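Local coordinates for protein phenylurea hydrolase B (Mycobacterium brisbanense, PDB 4WHB) that probably hydrolyses carbon-nitrogen bonds other than peptide bonds, acting on phenylurea compounds such as diuron as a zinc-binding member of the amidohydrolase superfamily, at residues S2-N8 with A47-N53; R55-Y61 with F418-D424; I117-L121 with Y197-V202; T142-G148 with F174-H180. All blocks are in the same frame, centred on the assembly; numbering follows the deposited sequence.

Interaction 1: S2-N8 with A47-N53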
loop_
_atom_site.group_PDB
_atom_site.type_symbol
_atom_site.label_atom_id
_atom_site.label_comp_id
_atom_site.label_asym_id
_atom_site.label_seq_id
_atom_site.Cartn_x
_atom_site.Cartn_y
_atom_site.Cartn_z
ATOM N N SER C 2 54.222 18.519 16.035
ATOM C CA SER C 2 55.274 19.194 15.227
ATOM C C SER C 2 55.001 20.688 15.166
ATOM O O SER C 2 53.867 21.133 15.334
ATOM C CB SER C 2 55.315 18.660 13.780
ATOM O OG SER C 2 55.398 17.243 13.681
ATOM N N THR C 3 56.046 21.470 14.923
ATOM C CA THR C 3 55.868 22.877 14.593
ATOM C C THR C 3 56.359 22.993 13.171
ATOM O O THR C 3 57.424 22.510 12.880
ATOM C CB THR C 3 56.642 23.745 15.579
ATOM O OG1 THR C 3 55.989 23.624 16.875
ATOM C CG2 THR C 3 56.735 25.229 15.086
ATOM N N ILE C 4 55.571 23.575 12.279
ATOM C CA ILE C 4 55.797 23.408 10.843
ATOM C C ILE C 4 55.880 24.713 10.113
ATOM O O ILE C 4 55.263 25.675 10.541
ATOM C CB ILE C 4 54.653 22.615 10.190
ATOM C CG1 ILE C 4 54.203 21.482 11.120
ATOM C CG2 ILE C 4 55.090 22.107 8.826
ATOM C CD1 ILE C 4 53.778 20.203 10.428
ATOM N N ALA C 5 56.639 24.748 9.022
ATOM C CA ALA C 5 56.622 25.909 8.126
ATOM C C ALA C 5 56.271 25.488 6.713
ATOM O O ALA C 5 56.865 24.565 6.190
ATOM C CB ALA C 5 57.933 26.656 8.125
ATOM N N ILE C 6 55.268 26.130 6.113
ATOM C CA ILE C 6 54.875 25.807 4.758
ATOM C C ILE C 6 55.296 26.956 3.878
ATOM O O ILE C 6 54.798 28.059 3.984
ATOM C CB ILE C 6 53.380 25.604 4.603
ATOM C CG1 ILE C 6 52.865 24.631 5.640
ATOM C CG2 ILE C 6 53.097 25.048 3.216
ATOM C CD1 ILE C 6 52.153 25.300 6.807
ATOM N N THR C 7 56.201 26.660 2.973
ATOM C CA THR C 7 56.959 27.663 2.256
ATOM C C THR C 7 56.566 27.806 0.770
ATOM O O THR C 7 56.200 26.816 0.135
ATOM C CB THR C 7 58.451 27.311 2.314
ATOM O OG1 THR C 7 58.681 26.047 1.677
ATOM C CG2 THR C 7 58.904 27.219 3.761
ATOM N N ASN C 8 56.683 29.026 0.227
ATOM C CA ASN C 8 56.434 29.281 -1.172
ATOM C C ASN C 8 55.005 28.909 -1.597
ATOM O O ASN C 8 54.777 28.312 -2.674
ATOM C CB ASN C 8 57.432 28.509 -2.043
ATOM C CG ASN C 8 57.826 29.264 -3.344
ATOM O OD1 ASN C 8 57.232 30.281 -3.732
ATOM N ND2 ASN C 8 58.858 28.762 -4.007
ATOM N N ALA C 47 61.687 23.617 13.114
ATOM C CA ALA C 47 60.395 23.550 12.510
ATOM C C ALA C 47 60.383 22.505 11.426
ATOM O O ALA C 47 61.294 22.435 10.625
ATOM C CB ALA C 47 59.969 24.905 11.949
ATOM N N THR C 48 59.351 21.681 11.414
ATOM C CA THR C 48 59.171 20.704 10.355
ATOM C C THR C 48 58.956 21.430 9.029
ATOM O O THR C 48 58.132 22.325 8.902
ATOM C CB THR C 48 57.988 19.766 10.652
ATOM O OG1 THR C 48 58.229 19.092 11.892
ATOM C CG2 THR C 48 57.820 18.748 9.571
ATOM N N VAL C 49 59.715 21.025 8.035
ATOM C CA VAL C 49 59.602 21.587 6.689
ATOM C C VAL C 49 58.284 21.104 6.096
ATOM O O VAL C 49 57.874 19.962 6.341
ATOM C CB VAL C 49 60.789 21.133 5.785
ATOM C CG1 VAL C 49 61.924 20.503 6.619
ATOM C CG2 VAL C 49 60.359 20.128 4.718
ATOM N N VAL C 50 57.592 21.970 5.357
ATOM C CA VAL C 50 56.622 21.516 4.345
ATOM C C VAL C 50 56.798 22.379 3.083
ATOM O O VAL C 50 56.693 23.611 3.123
ATOM C CB VAL C 50 55.184 21.591 4.828
ATOM C CG1 VAL C 50 54.240 21.550 3.638
ATOM C CG2 VAL C 50 54.840 20.461 5.752
ATOM N N ASP C 51 57.087 21.726 1.962
ATOM C CA ASP C 51 57.391 22.430 0.713
ATOM C C ASP C 51 56.099 22.789 0.010
ATOM O O ASP C 51 55.320 21.923 -0.332
ATOM C CB ASP C 51 58.268 21.558 -0.191
ATOM C CG ASP C 51 58.582 22.223 -1.496
ATOM O OD1 ASP C 51 59.497 23.059 -1.521
ATOM O OD2 ASP C 51 57.924 21.909 -2.504
ATOM N N GLY C 52 55.863 24.070 -0.212
ATOM C CA GLY C 52 54.626 24.518 -0.850
ATOM C C GLY C 52 54.766 25.011 -2.277
ATOM O O GLY C 52 53.806 25.559 -2.811
ATOM N N ASN C 53 55.932 24.813 -2.887
ATOM C CA ASN C 53 56.128 25.218 -4.280
ATOM C C ASN C 53 55.070 24.562 -5.183
ATOM O O ASN C 53 54.619 23.412 -4.944
ATOM C CB ASN C 53 57.520 24.833 -4.793
ATOM C CG ASN C 53 58.624 25.043 -3.758
ATOM O OD1 ASN C 53 58.406 25.655 -2.702
ATOM N ND2 ASN C 53 59.803 24.515 -4.053
#

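Interaction 2: R55-Y61 with F418-D424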
loop_
_atom_site.group_PDB
_atom_site.type_symbol
_atom_site.label_atom_id
_atom_site.label_comp_id
_atom_site.label_asym_id
_atom_site.label_seq_id
_atom_site.Cartn_x
_atom_site.Cartn_y
_atom_site.Cartn_z
ATOM N N ARG C 55 52.030 24.869 -5.432
ATOM C CA ARG C 55 50.725 24.554 -4.872
ATOM C C ARG C 55 49.966 25.787 -4.389
ATOM O O ARG C 55 50.489 26.890 -4.434
ATOM C CB ARG C 55 50.868 23.546 -3.728
ATOM C CG ARG C 55 51.091 22.136 -4.221
ATOM C CD ARG C 55 51.854 21.314 -3.227
ATOM N NE ARG C 55 52.104 19.964 -3.764
ATOM C CZ ARG C 55 52.959 19.696 -4.748
ATOM N NH1 ARG C 55 53.662 20.653 -5.316
ATOM N NH2 ARG C 55 53.136 18.454 -5.149
ATOM N N TRP C 56 48.736 25.588 -3.921
ATOM C CA TRP C 56 47.919 26.655 -3.405
ATOM C C TRP C 56 47.512 26.304 -2.026
ATOM O O TRP C 56 47.427 25.124 -1.654
ATOM C CB TRP C 56 46.641 26.798 -4.234
ATOM C CG TRP C 56 46.790 27.758 -5.337
ATOM C CD1 TRP C 56 46.311 29.030 -5.388
ATOM C CD2 TRP C 56 47.495 27.534 -6.554
ATOM N NE1 TRP C 56 46.708 29.618 -6.557
ATOM C CE2 TRP C 56 47.416 28.713 -7.297
ATOM C CE3 TRP C 56 48.178 26.441 -7.086
ATOM C CZ2 TRP C 56 48.033 28.856 -8.513
ATOM C CZ3 TRP C 56 48.768 26.580 -8.330
ATOM C CH2 TRP C 56 48.672 27.771 -9.036
ATOM N N MET C 57 47.241 27.331 -1.235
ATOM C CA MET C 57 46.537 27.119 0.027
ATOM C C MET C 57 45.220 27.851 -0.046
ATOM O O MET C 57 45.164 29.060 -0.322
ATOM C CB MET C 57 47.338 27.617 1.225
ATOM C CG MET C 57 48.097 26.524 1.966
ATOM S SD MET C 57 48.809 27.152 3.485
ATOM C CE MET C 57 47.399 27.922 4.222
ATOM N N VAL C 58 44.150 27.098 0.174
ATOM C CA VAL C 58 42.841 27.695 0.400
ATOM C C VAL C 58 42.516 27.359 1.845
ATOM O O VAL C 58 43.076 26.387 2.404
ATOM C CB VAL C 58 41.779 27.149 -0.545
ATOM C CG1 VAL C 58 42.083 27.557 -1.974
ATOM C CG2 VAL C 58 41.705 25.639 -0.455
ATOM N N PRO C 59 41.668 28.172 2.473
ATOM C CA PRO C 59 41.282 27.812 3.829
ATOM C C PRO C 59 40.609 26.437 3.804
ATOM O O PRO C 59 39.916 26.132 2.845
ATOM C CB PRO C 59 40.307 28.930 4.247
ATOM C CG PRO C 59 40.044 29.685 2.999
ATOM C CD PRO C 59 41.179 29.490 2.071
ATOM N N GLY C 60 40.865 25.620 4.835
ATOM C CA GLY C 60 40.224 24.316 4.964
ATOM C C GLY C 60 38.727 24.453 4.755
ATOM O O GLY C 60 38.084 25.343 5.313
ATOM N N TYR C 61 38.167 23.598 3.912
ATOM C CA TYR C 61 36.758 23.740 3.518
ATOM C C TYR C 61 35.854 23.544 4.726
ATOM O O TYR C 61 36.126 22.751 5.630
ATOM C CB TYR C 61 36.382 22.795 2.381
ATOM C CG TYR C 61 37.394 22.836 1.240
ATOM C CD1 TYR C 61 37.677 24.000 0.548
ATOM C CD2 TYR C 61 38.093 21.688 0.874
ATOM C CE1 TYR C 61 38.597 24.007 -0.479
ATOM C CE2 TYR C 61 39.030 21.690 -0.149
ATOM C CZ TYR C 61 39.276 22.847 -0.823
ATOM O OH TYR C 61 40.205 22.820 -1.844
ATOM N N PHE C 418 43.946 23.741 6.803
ATOM C CA PHE C 418 44.130 24.158 5.442
ATOM C C PHE C 418 44.272 23.005 4.476
ATOM O O PHE C 418 44.511 21.863 4.861
ATOM C CB PHE C 418 45.319 25.126 5.318
ATOM C CG PHE C 418 46.662 24.519 5.558
ATOM C CD1 PHE C 418 47.304 23.808 4.572
ATOM C CD2 PHE C 418 47.305 24.719 6.760
ATOM C CE1 PHE C 418 48.559 23.283 4.789
ATOM C CE2 PHE C 418 48.574 24.194 6.990
ATOM C CZ PHE C 418 49.200 23.455 5.997
ATOM N N VAL C 419 44.100 23.343 3.203
ATOM C CA VAL C 419 44.166 22.387 2.138
ATOM C C VAL C 419 45.137 22.934 1.092
ATOM O O VAL C 419 45.110 24.157 0.786
ATOM C CB VAL C 419 42.798 22.219 1.514
ATOM C CG1 VAL C 419 42.839 21.089 0.503
ATOM C CG2 VAL C 419 41.735 21.951 2.588
ATOM N N LEU C 420 46.019 22.067 0.577
ATOM C CA LEU C 420 46.910 22.475 -0.481
ATOM C C LEU C 420 46.423 21.939 -1.822
ATOM O O LEU C 420 46.146 20.739 -1.942
ATOM C CB LEU C 420 48.314 21.956 -0.210
ATOM C CG LEU C 420 49.249 22.773 0.695
ATOM C CD1 LEU C 420 49.528 21.908 1.915
ATOM C CD2 LEU C 420 50.565 23.084 -0.032
ATOM N N LEU C 421 46.324 22.784 -2.835
ATOM C CA LEU C 421 45.828 22.308 -4.145
ATOM C C LEU C 421 46.955 22.083 -5.148
ATOM O O LEU C 421 48.095 22.418 -4.894
ATOM C CB LEU C 421 44.810 23.297 -4.735
ATOM C CG LEU C 421 43.601 23.591 -3.876
ATOM C CD1 LEU C 421 42.750 24.610 -4.558
ATOM C CD2 LEU C 421 42.819 22.306 -3.633
ATOM N N ASP C 422 46.615 21.521 -6.296
ATOM C CA ASP C 422 47.609 21.258 -7.369
ATOM C C ASP C 422 47.589 22.299 -8.492
ATOM O O ASP C 422 48.519 22.376 -9.265
ATOM C CB ASP C 422 47.310 19.885 -8.028
ATOM C CG ASP C 422 48.516 19.172 -8.466
ATOM O OD1 ASP C 422 49.567 19.812 -8.557
ATOM O OD2 ASP C 422 48.415 17.953 -8.695
ATOM N N GLN C 423 46.524 23.088 -8.576
ATOM C CA GLN C 423 46.259 23.879 -9.755
ATOM C C GLN C 423 45.388 25.119 -9.433
ATOM O O GLN C 423 44.753 25.181 -8.387
ATOM C CB GLN C 423 45.596 22.976 -10.805
ATOM C CG GLN C 423 46.608 22.317 -11.733
ATOM C CD GLN C 423 46.213 20.940 -12.187
ATOM O OE1 GLN C 423 46.910 19.977 -11.859
ATOM N NE2 GLN C 423 45.089 20.828 -12.924
ATOM N N ASP C 424 45.360 26.076 -10.362
ATOM C CA ASP C 424 44.673 27.350 -10.181
ATOM C C ASP C 424 43.219 27.127 -9.839
ATOM O O ASP C 424 42.494 26.514 -10.625
ATOM C CB ASP C 424 44.758 28.184 -11.475
ATOM C CG ASP C 424 45.396 29.546 -11.276
ATOM O OD1 ASP C 424 46.539 29.563 -10.854
ATOM O OD2 ASP C 424 44.846 30.608 -11.582
#

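Interaction 3: I117-L121 with Y197-V202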
loop_
_atom_site.group_PDB
_atom_site.type_symbol
_atom_site.label_atom_id
_atom_site.label_comp_id
_atom_site.label_asym_id
_atom_site.label_seq_id
_atom_site.Cartn_x
_atom_site.Cartn_y
_atom_site.Cartn_z
ATOM N N ILE C 117 21.212 12.240 18.286
ATOM C CA ILE C 117 21.989 13.150 19.088
ATOM C C ILE C 117 23.070 12.473 19.951
ATOM O O ILE C 117 24.176 12.984 20.076
ATOM C CB ILE C 117 21.116 14.058 19.993
ATOM C CG1 ILE C 117 22.000 15.150 20.592
ATOM C CG2 ILE C 117 20.437 13.263 21.130
ATOM C CD1 ILE C 117 21.245 16.178 21.380
ATOM N N GLU C 118 22.773 11.342 20.557
ATOM C CA GLU C 118 23.755 10.707 21.397
ATOM C C GLU C 118 24.916 10.155 20.560
ATOM O O GLU C 118 26.063 10.339 20.944
ATOM C CB GLU C 118 23.106 9.636 22.283
ATOM C CG GLU C 118 22.175 10.198 23.350
ATOM C CD GLU C 118 22.891 11.013 24.408
ATOM O OE1 GLU C 118 24.138 11.007 24.498
ATOM O OE2 GLU C 118 22.214 11.653 25.202
ATOM N N PRO C 119 24.650 9.481 19.432
ATOM C CA PRO C 119 25.798 9.154 18.543
ATOM C C PRO C 119 26.495 10.340 17.880
ATOM O O PRO C 119 27.708 10.272 17.679
ATOM C CB PRO C 119 25.185 8.264 17.471
ATOM C CG PRO C 119 24.011 7.607 18.153
ATOM C CD PRO C 119 23.455 8.681 19.084
ATOM N N VAL C 120 25.782 11.402 17.529
ATOM C CA VAL C 120 26.420 12.550 16.870
ATOM C C VAL C 120 27.184 13.430 17.853
ATOM O O VAL C 120 28.146 14.095 17.484
ATOM C CB VAL C 120 25.425 13.390 16.050
ATOM C CG1 VAL C 120 24.577 14.281 16.932
ATOM C CG2 VAL C 120 26.161 14.243 15.010
ATOM N N LEU C 121 26.753 13.416 19.104
ATOM C CA LEU C 121 27.485 14.086 20.156
ATOM C C LEU C 121 28.716 13.317 20.496
ATOM O O LEU C 121 29.803 13.908 20.674
ATOM C CB LEU C 121 26.651 14.274 21.427
ATOM C CG LEU C 121 25.675 15.455 21.433
ATOM C CD1 LEU C 121 25.681 15.972 22.861
ATOM C CD2 LEU C 121 26.038 16.552 20.422
ATOM N N TYR C 197 16.346 19.557 26.416
ATOM C CA TYR C 197 17.088 19.121 25.242
ATOM C C TYR C 197 18.327 19.945 25.031
ATOM O O TYR C 197 19.394 19.415 24.818
ATOM C CB TYR C 197 16.218 19.281 23.973
ATOM C CG TYR C 197 16.976 19.091 22.667
ATOM C CD1 TYR C 197 17.516 17.845 22.337
ATOM C CD2 TYR C 197 17.151 20.112 21.777
ATOM C CE1 TYR C 197 18.197 17.651 21.158
ATOM C CE2 TYR C 197 17.857 19.904 20.617
ATOM C CZ TYR C 197 18.385 18.678 20.329
ATOM O OH TYR C 197 19.075 18.401 19.190
ATOM N N LEU C 198 18.187 21.257 25.069
ATOM C CA LEU C 198 19.265 22.120 24.682
ATOM C C LEU C 198 20.394 21.914 25.631
ATOM O O LEU C 198 21.534 21.939 25.225
ATOM C CB LEU C 198 18.830 23.582 24.710
ATOM C CG LEU C 198 19.167 24.479 23.517
ATOM C CD1 LEU C 198 19.546 23.664 22.304
ATOM C CD2 LEU C 198 17.981 25.396 23.193
ATOM N N SER C 199 20.099 21.694 26.898
ATOM C CA SER C 199 21.124 21.504 27.900
ATOM C C SER C 199 22.017 20.319 27.544
ATOM O O SER C 199 22.996 20.056 28.248
ATOM C CB SER C 199 20.504 21.285 29.276
ATOM O OG SER C 199 19.263 21.934 29.393
ATOM N N ARG C 200 21.701 19.630 26.448
ATOM C CA ARG C 200 22.439 18.454 26.048
ATOM C C ARG C 200 23.752 18.726 25.327
ATOM O O ARG C 200 24.529 17.780 25.096
ATOM C CB ARG C 200 21.627 17.579 25.120
ATOM C CG ARG C 200 20.997 16.363 25.739
ATOM C CD ARG C 200 20.411 15.505 24.631
ATOM N NE ARG C 200 19.277 14.704 25.052
ATOM C CZ ARG C 200 19.363 13.684 25.904
ATOM N NH1 ARG C 200 20.555 13.375 26.470
ATOM N NH2 ARG C 200 18.272 12.978 26.222
ATOM N N GLY C 201 24.026 19.990 24.987
ATOM C CA GLY C 201 25.298 20.333 24.414
ATOM C C GLY C 201 25.334 20.373 22.903
ATOM O O GLY C 201 26.408 20.454 22.292
ATOM N N VAL C 202 24.185 20.343 22.269
ATOM C CA VAL C 202 24.182 20.572 20.831
ATOM C C VAL C 202 24.708 21.975 20.619
ATOM O O VAL C 202 24.478 22.835 21.437
ATOM C CB VAL C 202 22.807 20.457 20.223
ATOM C CG1 VAL C 202 22.344 19.019 20.289
ATOM C CG2 VAL C 202 21.900 21.403 20.976
#

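Interaction 4: T142-G148 with F174-H180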
loop_
_atom_site.group_PDB
_atom_site.type_symbol
_atom_site.label_atom_id
_atom_site.label_comp_id
_atom_site.label_asym_id
_atom_site.label_seq_id
_atom_site.Cartn_x
_atom_site.Cartn_y
_atom_site.Cartn_z
ATOM N N THR C 142 18.750 16.714 16.521
ATOM C CA THR C 142 17.609 16.533 15.624
ATOM C C THR C 142 17.133 17.884 15.201
ATOM O O THR C 142 17.533 18.858 15.767
ATOM C CB THR C 142 16.418 15.834 16.292
ATOM O OG1 THR C 142 15.332 15.719 15.358
ATOM C CG2 THR C 142 15.996 16.583 17.552
ATOM N N ILE C 143 16.266 17.968 14.227
ATOM C CA ILE C 143 15.655 19.236 13.898
ATOM C C ILE C 143 14.338 19.239 14.657
ATOM O O ILE C 143 13.534 18.309 14.509
ATOM C CB ILE C 143 15.320 19.316 12.420
ATOM C CG1 ILE C 143 16.585 19.176 11.576
ATOM C CG2 ILE C 143 14.599 20.603 12.128
ATOM C CD1 ILE C 143 16.317 18.797 10.148
ATOM N N VAL C 144 14.095 20.269 15.435
ATOM C CA VAL C 144 12.924 20.299 16.294
ATOM C C VAL C 144 11.623 20.276 15.512
ATOM O O VAL C 144 11.464 20.965 14.490
ATOM C CB VAL C 144 12.938 21.595 17.164
ATOM C CG1 VAL C 144 11.697 21.713 18.014
ATOM C CG2 VAL C 144 14.170 21.656 18.049
ATOM N N GLY C 145 10.652 19.538 16.017
ATOM C CA GLY C 145 9.366 19.395 15.323
ATOM C C GLY C 145 9.319 18.383 14.228
ATOM O O GLY C 145 8.429 18.443 13.406
ATOM N N MET C 146 10.265 17.461 14.195
ATOM C CA MET C 146 10.276 16.428 13.154
ATOM C C MET C 146 10.382 15.018 13.750
ATOM O O MET C 146 11.082 14.807 14.762
ATOM C CB MET C 146 11.443 16.684 12.177
ATOM C CG MET C 146 11.016 16.737 10.713
ATOM S SD MET C 146 12.302 17.458 9.703
ATOM C CE MET C 146 13.758 16.469 10.270
ATOM N N GLY C 147 9.712 14.063 13.099
ATOM C CA GLY C 147 9.705 12.673 13.521
ATOM C C GLY C 147 10.929 11.898 13.038
ATOM O O GLY C 147 11.828 12.459 12.347
ATOM N N GLY C 148 10.960 10.598 13.372
ATOM C CA GLY C 148 12.115 9.741 13.111
ATOM C C GLY C 148 12.272 9.273 11.690
ATOM O O GLY C 148 11.480 9.602 10.817
ATOM N N PHE C 174 16.801 9.333 17.527
ATOM C CA PHE C 174 16.793 10.520 16.696
ATOM C C PHE C 174 15.914 11.619 17.259
ATOM O O PHE C 174 16.391 12.725 17.486
ATOM C CB PHE C 174 16.295 10.130 15.308
ATOM C CG PHE C 174 17.372 9.590 14.405
ATOM C CD1 PHE C 174 17.757 8.270 14.488
ATOM C CD2 PHE C 174 17.979 10.424 13.445
ATOM C CE1 PHE C 174 18.738 7.761 13.644
ATOM C CE2 PHE C 174 18.948 9.929 12.599
ATOM C CZ PHE C 174 19.334 8.580 12.692
ATOM N N GLU C 175 14.658 11.318 17.515
ATOM C CA GLU C 175 13.675 12.346 17.883
ATOM C C GLU C 175 14.010 13.002 19.228
ATOM O O GLU C 175 13.688 14.190 19.447
ATOM C CB GLU C 175 12.246 11.778 17.939
ATOM C CG GLU C 175 11.951 10.655 16.968
ATOM C CD GLU C 175 10.474 10.328 16.806
ATOM O OE1 GLU C 175 9.940 10.565 15.719
ATOM O OE2 GLU C 175 9.816 9.807 17.733
ATOM N N ALA C 176 14.673 12.238 20.100
ATOM C CA ALA C 176 14.926 12.600 21.480
ATOM C C ALA C 176 13.593 12.997 22.119
ATOM O O ALA C 176 12.534 12.309 21.884
ATOM C CB ALA C 176 15.929 13.709 21.570
ATOM N N GLY C 177 13.614 14.052 22.938
ATOM C CA GLY C 177 12.412 14.435 23.653
ATOM C C GLY C 177 11.783 15.604 22.988
ATOM O O GLY C 177 10.714 16.041 23.384
ATOM N N VAL C 178 12.483 16.097 21.979
ATOM C CA VAL C 178 12.044 17.216 21.178
ATOM C C VAL C 178 11.358 16.636 19.983
ATOM O O VAL C 178 11.014 15.463 19.951
ATOM C CB VAL C 178 13.250 18.019 20.761
ATOM C CG1 VAL C 178 12.887 19.385 20.268
ATOM C CG2 VAL C 178 14.033 18.240 21.997
ATOM N N GLY C 179 11.101 17.452 18.993
ATOM C CA GLY C 179 10.594 16.934 17.766
ATOM C C GLY C 179 9.111 17.140 17.707
ATOM O O GLY C 179 8.538 17.952 18.439
ATOM N N HIS C 180 8.519 16.343 16.830
ATOM C CA HIS C 180 7.250 16.633 16.167
ATOM C C HIS C 180 5.975 16.479 16.967
ATOM O O HIS C 180 4.960 17.010 16.548
ATOM C CB HIS C 180 7.138 15.767 14.921
ATOM C CG HIS C 180 7.177 14.309 15.219
ATOM N ND1 HIS C 180 7.995 13.779 16.185
ATOM C CD2 HIS C 180 6.446 13.277 14.733
ATOM C CE1 HIS C 180 7.784 12.479 16.262
ATOM N NE2 HIS C 180 6.880 12.141 15.356
#

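Interaction 1: S2-N8 with A47-N53
Ile-4 pairs with Thr-48 and Ile-6 with Val-50 in a parallel ladder between strands 4-7 and 48-51, whose short axes approach to 4.8 Å with 22° between their directions. Bonds run to and fro across the gap: Thr-48 N gives to Thr-3 O, Ala-5 N to Thr-48 O at 2.8 Å, Val-50 N to Ala-5 O, and Thr-7 N to Val-50 O at 3.1 Å, while Gly-52 N reaches Thr-7 O only weakly. Val-50 tells how the apolar face is knitted. Val-50 CB rests against Ile-6 CG1 at 3.9 Å and lies 3.7 Å from Ala-5 O. From there the two methyls part: with CG1 trans to the backbone N (chi1 162°), Val-50 CG1 runs alongside Ile-6 and meets Ile-6 CG2 at 3.7 Å, whereas Val-50 CG2 slants back to Ile-4 CG2 at 3.5 Å. One valine thus bridges two isoleucines on the same face, which Phe-439 of strand 435-440 also touches. Beyond the strands, Asn-8 ND2 is weakly bonded to Asn-53 OD1, the amide planes standing 65° apart. Ile-4 and Ile-6 also bond through their backbones to Val-27 and Val-25 of strand 23-27, so strand 4-7 is an inner strand; 48-51 is outermost within the chain. This is a mixed sheet of the small beta domain that accompanies the TIM barrel in many amidohydrolases.

Interaction 2: R55-Y61 with F418-D424
The Phe-418 ring carries Met-57 SD over one face, 4.0 Å from its centroid and 17° off the normal, a Met-aromatic contact; Leu-420 CD1 lies in plane at its edge. Met-57 is bent at its last torsion, which also lays Met-57 CE against Phe-418 CB at 3.7 Å. Phe-439 of strand 435-440 meets the Phe-418 ring with the planes nearly parallel. On the Trp-56 indole, Gln-423 O and Asp-424 CA sit above one face, the latter a CH-pi contact 4.2 Å from the six-membered ring centroid. Tyr-61 receives Val-419 CG2 over a face, also as a CH-pi contact. The strands that carry these groups run antiparallel, their short axes at 147°. Leu-421 N bonds to Trp-56 O at 2.8 Å, the donor tilted 31° from the carbonyl plane, and Val-58 N to Val-419 O at 3.2 Å; the return bond from Val-419 N to Val-58 O is weak. Val-58 CG1 meets Leu-421 CD1 at 4.0 Å on the face shared with Val-419. In the mixed sheet, 418-421 lies between 56-63 and 435-440, antiparallel to both, so a strand from late in the amidohydrolase chain joins one from early in it.

Interaction 3: I117-L121 with Y197-V202
Helix 117-121, the opening of helix 117-128, faces the place where helix 187-198 ends and the chain turns away. A type I turn spans Leu-198 to Gly-201, and Gly-201 leaves helical geometry with a positive phi of 95°, a conformation that suits glycine. The backbones stay well apart, the nearest CA pair, Leu-121 and Val-202, being 7.3 Å from each other, so the contact is carried mainly by side chains. Ile-117 is extended through both torsions (chi1 -169°), which brings its CD1 among Val-202, Tyr-197 and Arg-200. That methyl touches Val-202 CG1, Tyr-197 CE1 at an oblique approach to the ring, and CD in the aliphatic part of Arg-200. Leu-121, one helical turn further on, extends the apolar patch: Leu-121 CD1 lies against the carbonyl O of Arg-200, and Leu-121 CD2 is 4.4 Å from Val-202 CG1. At the exposed side, Glu-118 bends at chi2 and brings OE2 to 2.7 Å from Arg-200 NH1, a salt bridge. Carboxylate and guanidinium planes are 89° apart, so the charges meet through one oxygen and one nitrogen without the flat side-on pairing of two bonds. Behind helix 117-128, Val-120 packs on Ile-95 of helix 91-104 and on Ala-139 of strand 136-139, while Tyr-197 and Leu-198 lean on Leu-205 of strand 205-208.

Interaction 4: T142-G148 with F174-H180
The loop 142-148 and the segment leaving helix 164-175 come backbone to backbone around Gly-145, whose CA is 3.6 Å from His-180 CA, with a type II turn over Ile-143 to Met-146 and a type II' turn over Glu-175 to Val-178. Gly-145 and Gly-179 have positive phi (82° and 100°), backbone angles that suit glycine, whereas the lack of a side chain at Gly-179 and Gly-147 allows the close approach to Met-146 O and the His-180 ring. Val-178 sends CG1 between the two methyls of Val-144. Thr-142 sets its CB against the carbonyl of Phe-174. Glu-175, extended beyond CG, reaches across from the helix end to give OE1 to Gly-148 N, a bent and weak hydrogen bond. The His-180 imidazole lies with one face against Gly-147, whose N is hydrogen-bonded to Asp-153. The side chain of Met-146 is about 8 Å from that of His-273, which binds zinc in this protein although no zinc is modelled in this chain. Arg-226 of a second subunit packs on His-180. Ile-143 N is held by His-114, and Val-144 bonds through its backbone to Lys-206 and Ala-208 of strand 205-208, so the loop links the end of helix 164-175 to that strand.

How the interactions relate
The four contacts form two neighbouring pairs at separate parts of the chain. Interactions 1 and 2 have centres 14 Å apart and touch through Ile-6 CD1 and Phe-418 CZ at 3.6 Å; strand 48-51 leads on to strand 56-63. Interactions 3 and 4, 12 Å apart, touch through Tyr-197, and helices 164-175 and 187-198 follow each other. Interaction 1 closes before interaction 2 opens; interaction 3 lies inside the loop closed by interaction 2, and interaction 4 inside that of interaction 3. With about 35 Å between the nearest atoms of interactions 1 and 4, the beta-rich end is well removed from the zinc-site end, and interaction 2 brackets most of the barrel sequence.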